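Local structure of separin (Saccharomyces cerevisiae, 5U1T) at residues N618-L623 / Y865-A870; V832-H837 / I872-M877; K887-L892 / L908-L913. The protein is a caspase-like cysteine protease that cleaves the MCD1/SCC1 subunit of cohesin at the onset of anaphase and so drives chromosome segregation. All coordinates share one frame; numbering follows the deposited sequence.

Overall arrangement
All three contacts lie in a helical part of the chain, away from the probable catalytic cysteine. Segment 618-623, at the start of helix 621-633, is separated from its partner by 241 mostly helical residues. Before interaction 1 closes that loop at 865-870, between helices 849-863 and 872-881, the chain has already passed 832-837 on helix 829-845, which interaction 2 pairs with 872-877, so the two contacts cross. Helix 872-881 then leads to helix 885-891, and interaction 3 closes a short loop of 15 residues by bringing helix 905-912 back against it. Interaction 2 touches both of the others and so bridges them, while the centres of interactions 1 and 3 are about 17 Å apart.

Interaction 1: residues N618-L623 / Y865-A870; sequences NNFDKL and YLDAEA
F620 lays its ring on A870 at a junction between helices: N619, with positive phi, is the C-prime residue of a Schellman motif that ends the preceding helix, and F620 is the N-cap of helix 621-633. The partner is the loop between helices 849-863 and 872-881. Starting from CB, the first torsion sets CG of F620 beside its backbone N and anti to the carbonyl carbon (chi1 -80°), which sends the ring over the loop. F620 CG is 3.8 Å from A870 CB. Next come CD2 and CE2 of F620, each 3.7 Å from A870 CB, and on the other side of the ring F620 CD1 and CE1, 3.9 and 4.0 Å from the same A870 CB. The methyl therefore sits under the middle of the ring, 3.6 Å from its centroid and only 7° off the normal, a clear CH-pi contact over one face. At the far end CZ of F620 meets D867 CB at 3.6 Å, where the two side chains cross at about a right angle. F620 also touches T575 and L578, the latter on helix 578-590.

D867 does more than touch the ring tip. Its carboxylate, together with its backbone O, holds the A870 N-H, forming an Asx motif: A870 N donates a hydrogen bond to D867 OD1 at 2.9 Å, reaching the oxygen from above the carboxylate plane, 53° out of it.

Interaction 2: residues V832-H837 / I872-M877; sequences VYRCLH and ITSLTM
R834 reaches across to S874 and T873 in a good example of how one bent arginine can link two helices. Its chain turns at chi2 (-53°), which brings the guanidinium edge-on to S874. NE and NH2 of R834 both donate to S874 OG, each at 3.0 Å, and the oxygen lies in the guanidinium plane. The grip is thus side-on, two nitrogens on one atom, which fixes the rotation of the group. NH2 of R834 adds a weak bond to T873 OG1 at 3.0 Å. Both hydroxyls are also hydrogen-bonded to D871, whose carboxylate makes a long, weak ion pair with R834.

M877 packs against one face of the guanidinium. With CG beside its backbone N and the rest of the chain fully extended, it stretches across R834 at about a right angle, placing SD 3.5 Å above the guanidinium plane. Nearer its root, M877 CB rests over one face of H837, 3.8 Å from the ring centroid. M877 SD approaches the same imidazole obliquely, 4.1 Å from its centroid. H837 has CG anti to its own backbone N (chi1 168°), which swings the ring toward the partner helix, and its ND1 is hydrogen-bonded to D881. Y833 meets M877 CB at its ring edge.

The axes of the two helical segments approach to 11.2 Å at 35°, both running the same way: oblique helix-helix packing of a helical domain, joined by a partly buried polar link.

Interaction 3: residues K887-L892 / L908-L913; sequences KLEQSL and LWKLHL
L888 and W909 meet at about a right angle, the leucine branches standing over one face of the indole. With CG anti to its backbone N (chi1 -163°), L888 sends both methyls toward the ring: CD2 lies 4.1 Å from the centroid of the five-membered ring of W909, 20° off the normal, as a CH-pi contact, while CD1 covers the six-membered ring, 4.0 Å from W909 CE3. The opposite face belongs to the indole's own helix, where H912 ND1 sits 3.9 Å above the ring plane, so the tryptophan is packed on both sides. L892 crosses the same ring from another direction, its CD1 approaching W909 CD1 obliquely at 4.0 Å. Y880 of helix 872-881 meets the indole too, and T876 of that helix also touches it, which joins this pair of helices to their predecessor.

Beside this apolar centre the carboxylate of E889 comes up against K910 and L913. The glutamate crosses the lysine at about a right angle, its carboxylate set against the methylenes CG and CE: E889 OE1 is 3.6 Å from K910 CG. Past L913 it slides in the opposite direction, with the leucine methyl CD1 beside OE1. The charges themselves do not join, since E889 OE2 and K910 NZ are 4.1 Å apart, beyond a salt bridge, and the ion pair of E889 with K915 is long and weak. Cutting E889 back to an alanine is likely to leave K910 without its nearby negative charge and to open a gap beside L913 CD1.

No hydrogen bond spans the two segments; the contact has two halves, apolar packing on the indole and a carboxylate laid on aliphatic groups of K910 and L913, and the nearby opposite charges probably add a loose attraction.

Interaction 1: residues N618-L623 / Y865-A870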
# COMPACT_ATOMS: atom_id res chain seq x y z
N ASN A 618 4.63 -7.30 6.86
CA ASN A 618 5.97 -7.52 7.40
C ASN A 618 6.67 -8.70 6.75
O ASN A 618 7.76 -9.09 7.18
CB ASN A 618 5.92 -7.72 8.91
CG ASN A 618 5.79 -6.41 9.65
OD1 ASN A 618 4.79 -6.17 10.34
ND2 ASN A 618 6.79 -5.55 9.51
N ASN A 619 6.04 -9.23 5.71
CA ASN A 619 6.57 -10.33 4.92
C ASN A 619 6.87 -11.54 5.81
O ASN A 619 7.94 -12.12 5.75
CB ASN A 619 7.82 -9.89 4.13
CG ASN A 619 7.64 -8.54 3.40
OD1 ASN A 619 6.89 -8.45 2.41
ND2 ASN A 619 8.32 -7.50 3.88
N PHE A 620 5.93 -11.92 6.66
CA PHE A 620 6.09 -13.11 7.48
C PHE A 620 5.50 -14.27 6.70
O PHE A 620 4.69 -15.02 7.23
CB PHE A 620 5.39 -12.97 8.84
CG PHE A 620 6.15 -12.18 9.86
CD1 PHE A 620 7.01 -11.15 9.49
CD2 PHE A 620 5.99 -12.45 11.21
CE1 PHE A 620 7.69 -10.41 10.46
CE2 PHE A 620 6.67 -11.71 12.17
CZ PHE A 620 7.52 -10.69 11.80
N ASP A 621 5.90 -14.39 5.44
CA ASP A 621 5.18 -15.20 4.47
C ASP A 621 4.97 -16.67 4.86
O ASP A 621 4.00 -17.30 4.44
CB ASP A 621 5.90 -15.11 3.11
CG ASP A 621 6.20 -13.66 2.70
OD1 ASP A 621 5.36 -12.76 2.93
OD2 ASP A 621 7.30 -13.40 2.14
N LYS A 622 5.88 -17.22 5.67
CA LYS A 622 5.77 -18.61 6.12
C LYS A 622 4.57 -18.76 7.06
O LYS A 622 3.69 -19.62 6.85
CB LYS A 622 7.06 -19.02 6.83
CG LYS A 622 7.21 -20.50 7.12
CD LYS A 622 8.53 -20.75 7.83
CE LYS A 622 9.30 -21.94 7.25
NZ LYS A 622 8.71 -23.30 7.61
N LEU A 623 4.55 -17.92 8.09
CA LEU A 623 3.44 -17.84 9.03
C LEU A 623 2.15 -17.53 8.29
O LEU A 623 1.12 -18.16 8.55
CB LEU A 623 3.71 -16.78 10.11
CG LEU A 623 4.78 -17.20 11.12
CD1 LEU A 623 5.13 -16.09 12.09
CD2 LEU A 623 4.34 -18.44 11.86
N TYR A 865 15.24 -4.10 14.00
CA TYR A 865 13.83 -4.02 14.38
C TYR A 865 12.98 -4.98 13.60
O TYR A 865 11.77 -4.86 13.58
CB TYR A 865 13.32 -2.60 14.17
CG TYR A 865 14.03 -1.57 15.02
CD1 TYR A 865 15.36 -1.25 14.80
CD2 TYR A 865 13.36 -0.91 16.04
CE1 TYR A 865 16.01 -0.33 15.56
CE2 TYR A 865 14.01 0.04 16.82
CZ TYR A 865 15.34 0.32 16.57
OH TYR A 865 16.00 1.26 17.34
N LEU A 866 13.62 -5.93 12.92
CA LEU A 866 12.90 -6.88 12.10
C LEU A 866 13.06 -8.26 12.71
O LEU A 866 13.97 -8.50 13.49
CB LEU A 866 13.39 -6.83 10.64
CG LEU A 866 13.15 -5.52 9.88
CD1 LEU A 866 13.58 -5.60 8.43
CD2 LEU A 866 11.70 -5.08 9.96
N ASP A 867 12.13 -9.16 12.40
CA ASP A 867 12.24 -10.54 12.85
C ASP A 867 13.00 -11.32 11.75
O ASP A 867 12.41 -11.75 10.76
CB ASP A 867 10.84 -11.11 13.14
CG ASP A 867 10.86 -12.58 13.59
OD1 ASP A 867 11.72 -13.36 13.13
OD2 ASP A 867 9.97 -12.98 14.38
N ALA A 868 14.31 -11.50 11.97
CA ALA A 868 15.19 -12.07 10.96
C ALA A 868 14.76 -13.46 10.50
O ALA A 868 14.86 -13.77 9.30
CB ALA A 868 16.63 -12.11 11.47
N GLU A 869 14.25 -14.28 11.43
CA GLU A 869 13.84 -15.65 11.11
C GLU A 869 12.48 -15.72 10.41
O GLU A 869 12.20 -16.68 9.73
CB GLU A 869 13.79 -16.53 12.37
CG GLU A 869 14.97 -16.35 13.31
CD GLU A 869 15.64 -17.68 13.70
OE1 GLU A 869 15.28 -18.25 14.77
OE2 GLU A 869 16.55 -18.14 12.94
N ALA A 870 11.64 -14.70 10.57
CA ALA A 870 10.31 -14.74 9.98
C ALA A 870 10.24 -14.14 8.57
O ALA A 870 9.50 -14.63 7.70
CB ALA A 870 9.31 -14.04 10.89

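Interaction 2: residues V832-H837 / I872-M877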
# COMPACT_ATOMS: atom_id res chain seq x y z
N VAL A 832 11.05 1.47 6.56
CA VAL A 832 12.30 2.17 6.76
C VAL A 832 13.48 1.31 6.31
O VAL A 832 14.35 1.78 5.58
CB VAL A 832 12.46 2.60 8.23
CG1 VAL A 832 13.84 3.16 8.49
CG2 VAL A 832 11.41 3.62 8.57
N TYR A 833 13.49 0.04 6.70
CA TYR A 833 14.57 -0.84 6.28
C TYR A 833 14.63 -0.96 4.76
O TYR A 833 15.66 -0.70 4.16
CB TYR A 833 14.46 -2.25 6.87
CG TYR A 833 15.55 -3.11 6.27
CD1 TYR A 833 16.89 -2.84 6.56
CD2 TYR A 833 15.26 -4.12 5.34
CE1 TYR A 833 17.90 -3.57 5.98
CE2 TYR A 833 16.28 -4.85 4.76
CZ TYR A 833 17.60 -4.56 5.08
OH TYR A 833 18.63 -5.28 4.51
N ARG A 834 13.52 -1.37 4.14
CA ARG A 834 13.50 -1.60 2.70
C ARG A 834 13.94 -0.37 1.92
O ARG A 834 14.66 -0.50 0.91
CB ARG A 834 12.12 -2.03 2.22
CG ARG A 834 11.71 -3.41 2.61
CD ARG A 834 12.75 -4.43 2.22
NE ARG A 834 12.35 -5.75 2.69
CZ ARG A 834 11.63 -6.61 1.98
NH1 ARG A 834 11.24 -6.30 0.76
NH2 ARG A 834 11.30 -7.80 2.50
N CYS A 835 13.53 0.81 2.38
CA CYS A 835 13.91 2.02 1.68
C CYS A 835 15.41 2.29 1.82
O CYS A 835 16.07 2.69 0.87
CB CYS A 835 13.12 3.22 2.19
SG CYS A 835 11.43 3.28 1.65
N LEU A 836 15.94 2.08 3.02
CA LEU A 836 17.36 2.27 3.23
C LEU A 836 18.19 1.25 2.44
O LEU A 836 19.31 1.57 2.02
CB LEU A 836 17.70 2.18 4.72
CG LEU A 836 17.30 3.41 5.53
CD1 LEU A 836 17.57 3.20 7.02
CD2 LEU A 836 18.02 4.64 5.00
N HIS A 837 17.65 0.05 2.24
CA HIS A 837 18.32 -0.98 1.47
C HIS A 837 18.38 -0.57 0.03
O HIS A 837 19.40 -0.76 -0.63
CB HIS A 837 17.60 -2.32 1.61
CG HIS A 837 18.05 -3.38 0.63
ND1 HIS A 837 19.25 -4.05 0.75
CD2 HIS A 837 17.44 -3.90 -0.46
CE1 HIS A 837 19.36 -4.93 -0.22
NE2 HIS A 837 18.27 -4.86 -0.97
N ILE A 872 12.21 -13.81 5.40
CA ILE A 872 13.37 -14.32 4.67
C ILE A 872 13.80 -13.33 3.57
O ILE A 872 14.99 -13.17 3.33
CB ILE A 872 13.13 -15.73 4.05
CG1 ILE A 872 14.41 -16.26 3.41
CG2 ILE A 872 12.01 -15.71 3.03
CD1 ILE A 872 15.64 -16.20 4.31
N THR A 873 12.85 -12.65 2.95
CA THR A 873 13.17 -11.70 1.90
C THR A 873 13.90 -10.45 2.46
O THR A 873 14.76 -9.90 1.78
CB THR A 873 11.92 -11.29 1.08
OG1 THR A 873 10.94 -10.70 1.93
CG2 THR A 873 11.30 -12.50 0.41
N SER A 874 13.61 -10.02 3.69
CA SER A 874 14.42 -8.96 4.29
C SER A 874 15.79 -9.47 4.75
O SER A 874 16.75 -8.70 4.78
CB SER A 874 13.73 -8.32 5.50
OG SER A 874 12.73 -7.42 5.11
N LEU A 875 15.87 -10.74 5.13
CA LEU A 875 17.13 -11.31 5.64
C LEU A 875 18.14 -11.49 4.51
O LEU A 875 19.32 -11.14 4.66
CB LEU A 875 16.88 -12.65 6.33
CG LEU A 875 18.15 -13.36 6.80
CD1 LEU A 875 18.88 -12.62 7.92
CD2 LEU A 875 17.85 -14.79 7.19
N THR A 876 17.68 -12.03 3.38
CA THR A 876 18.57 -12.21 2.24
C THR A 876 19.05 -10.85 1.74
O THR A 876 20.22 -10.71 1.36
CB THR A 876 17.89 -12.99 1.11
OG1 THR A 876 16.67 -12.36 0.73
CG2 THR A 876 17.60 -14.41 1.58
N MET A 877 18.18 -9.84 1.78
CA MET A 877 18.61 -8.49 1.45
C MET A 877 19.68 -8.00 2.41
O MET A 877 20.64 -7.35 2.00
CB MET A 877 17.44 -7.52 1.46
CG MET A 877 16.45 -7.74 0.34
SD MET A 877 15.10 -6.55 0.38
CE MET A 877 14.19 -7.11 -1.05

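Interaction 3: residues K887-L892 / L908-L913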
# COMPACT_ATOMS: atom_id res chain seq x y z
N LYS A 887 26.08 -17.32 3.76
CA LYS A 887 25.02 -17.35 4.75
C LYS A 887 23.66 -17.09 4.08
O LYS A 887 22.62 -17.53 4.59
CB LYS A 887 25.31 -16.33 5.86
CG LYS A 887 24.52 -16.56 7.15
CD LYS A 887 25.21 -15.89 8.34
CE LYS A 887 26.66 -16.37 8.49
NZ LYS A 887 26.78 -17.80 9.02
N LEU A 888 23.69 -16.41 2.93
CA LEU A 888 22.49 -16.07 2.17
C LEU A 888 21.81 -17.26 1.52
O LEU A 888 20.71 -17.63 1.92
CB LEU A 888 22.83 -15.04 1.09
CG LEU A 888 21.69 -14.25 0.45
CD1 LEU A 888 22.28 -13.09 -0.36
CD2 LEU A 888 20.75 -15.08 -0.43
N GLU A 889 22.43 -17.84 0.49
CA GLU A 889 21.82 -18.96 -0.25
C GLU A 889 21.55 -20.15 0.66
O GLU A 889 20.82 -21.07 0.27
CB GLU A 889 22.69 -19.40 -1.45
CG GLU A 889 22.16 -18.90 -2.82
CD GLU A 889 23.08 -19.22 -4.01
OE1 GLU A 889 23.65 -18.29 -4.63
OE2 GLU A 889 23.20 -20.41 -4.37
N GLN A 890 22.07 -20.12 1.87
CA GLN A 890 21.85 -21.21 2.78
C GLN A 890 20.81 -20.94 3.88
O GLN A 890 20.29 -21.87 4.50
CB GLN A 890 23.16 -21.61 3.41
CG GLN A 890 23.15 -23.06 3.87
CD GLN A 890 23.64 -24.04 2.82
OE1 GLN A 890 24.48 -23.70 1.96
NE2 GLN A 890 23.13 -25.28 2.90
N SER A 891 20.52 -19.67 4.15
CA SER A 891 19.39 -19.38 5.03
C SER A 891 18.10 -19.50 4.22
O SER A 891 17.00 -19.64 4.77
CB SER A 891 19.53 -18.00 5.67
OG SER A 891 19.57 -17.00 4.68
N LEU A 892 18.23 -19.49 2.90
CA LEU A 892 17.13 -19.83 2.02
C LEU A 892 16.79 -21.32 2.07
O LEU A 892 15.64 -21.69 1.83
CB LEU A 892 17.46 -19.44 0.57
CG LEU A 892 17.41 -17.99 0.10
CD1 LEU A 892 18.03 -17.90 -1.31
CD2 LEU A 892 15.98 -17.45 0.12
N LEU A 908 16.47 -16.92 -8.09
CA LEU A 908 16.43 -15.49 -8.33
C LEU A 908 17.66 -14.85 -7.70
O LEU A 908 18.31 -14.00 -8.32
CB LEU A 908 15.15 -14.88 -7.76
CG LEU A 908 14.89 -13.41 -8.06
CD1 LEU A 908 15.03 -13.15 -9.52
CD2 LEU A 908 13.50 -13.10 -7.61
N TRP A 909 17.99 -15.29 -6.49
CA TRP A 909 19.19 -14.80 -5.83
C TRP A 909 20.47 -15.23 -6.54
O TRP A 909 21.50 -14.55 -6.45
CB TRP A 909 19.22 -15.23 -4.36
CG TRP A 909 18.53 -14.21 -3.50
CD1 TRP A 909 17.30 -14.33 -2.90
CD2 TRP A 909 18.98 -12.89 -3.22
NE1 TRP A 909 16.99 -13.17 -2.25
CE2 TRP A 909 18.00 -12.27 -2.43
CE3 TRP A 909 20.13 -12.16 -3.57
CZ2 TRP A 909 18.13 -10.95 -1.96
CZ3 TRP A 909 20.26 -10.85 -3.09
CH2 TRP A 909 19.27 -10.27 -2.31
N LYS A 910 20.42 -16.35 -7.25
CA LYS A 910 21.59 -16.77 -8.03
C LYS A 910 21.81 -15.75 -9.15
O LYS A 910 22.90 -15.22 -9.30
CB LYS A 910 21.41 -18.18 -8.57
CG LYS A 910 21.83 -19.23 -7.55
CD LYS A 910 21.39 -20.63 -7.92
CE LYS A 910 21.72 -21.58 -6.76
NZ LYS A 910 21.48 -23.04 -7.01
N LEU A 911 20.73 -15.43 -9.88
CA LEU A 911 20.74 -14.34 -10.84
C LEU A 911 21.23 -12.99 -10.28
O LEU A 911 21.91 -12.27 -10.98
CB LEU A 911 19.35 -14.15 -11.46
CG LEU A 911 18.71 -15.37 -12.11
CD1 LEU A 911 17.54 -14.98 -12.98
CD2 LEU A 911 19.73 -16.14 -12.91
N HIS A 912 20.89 -12.63 -9.04
CA HIS A 912 21.39 -11.35 -8.52
C HIS A 912 22.88 -11.42 -8.20
O HIS A 912 23.56 -10.40 -8.13
CB HIS A 912 20.64 -10.91 -7.26
CG HIS A 912 19.25 -10.44 -7.52
ND1 HIS A 912 18.22 -10.61 -6.62
CD2 HIS A 912 18.70 -9.83 -8.60
CE1 HIS A 912 17.10 -10.13 -7.12
NE2 HIS A 912 17.36 -9.65 -8.32
N LEU A 913 23.38 -12.62 -7.98
CA LEU A 913 24.76 -12.79 -7.60
C LEU A 913 25.65 -13.04 -8.81
O LEU A 913 26.86 -13.30 -8.67
CB LEU A 913 24.89 -13.94 -6.60
CG LEU A 913 24.35 -13.68 -5.19
CD1 LEU A 913 24.31 -14.99 -4.45
CD2 LEU A 913 25.19 -12.67 -4.44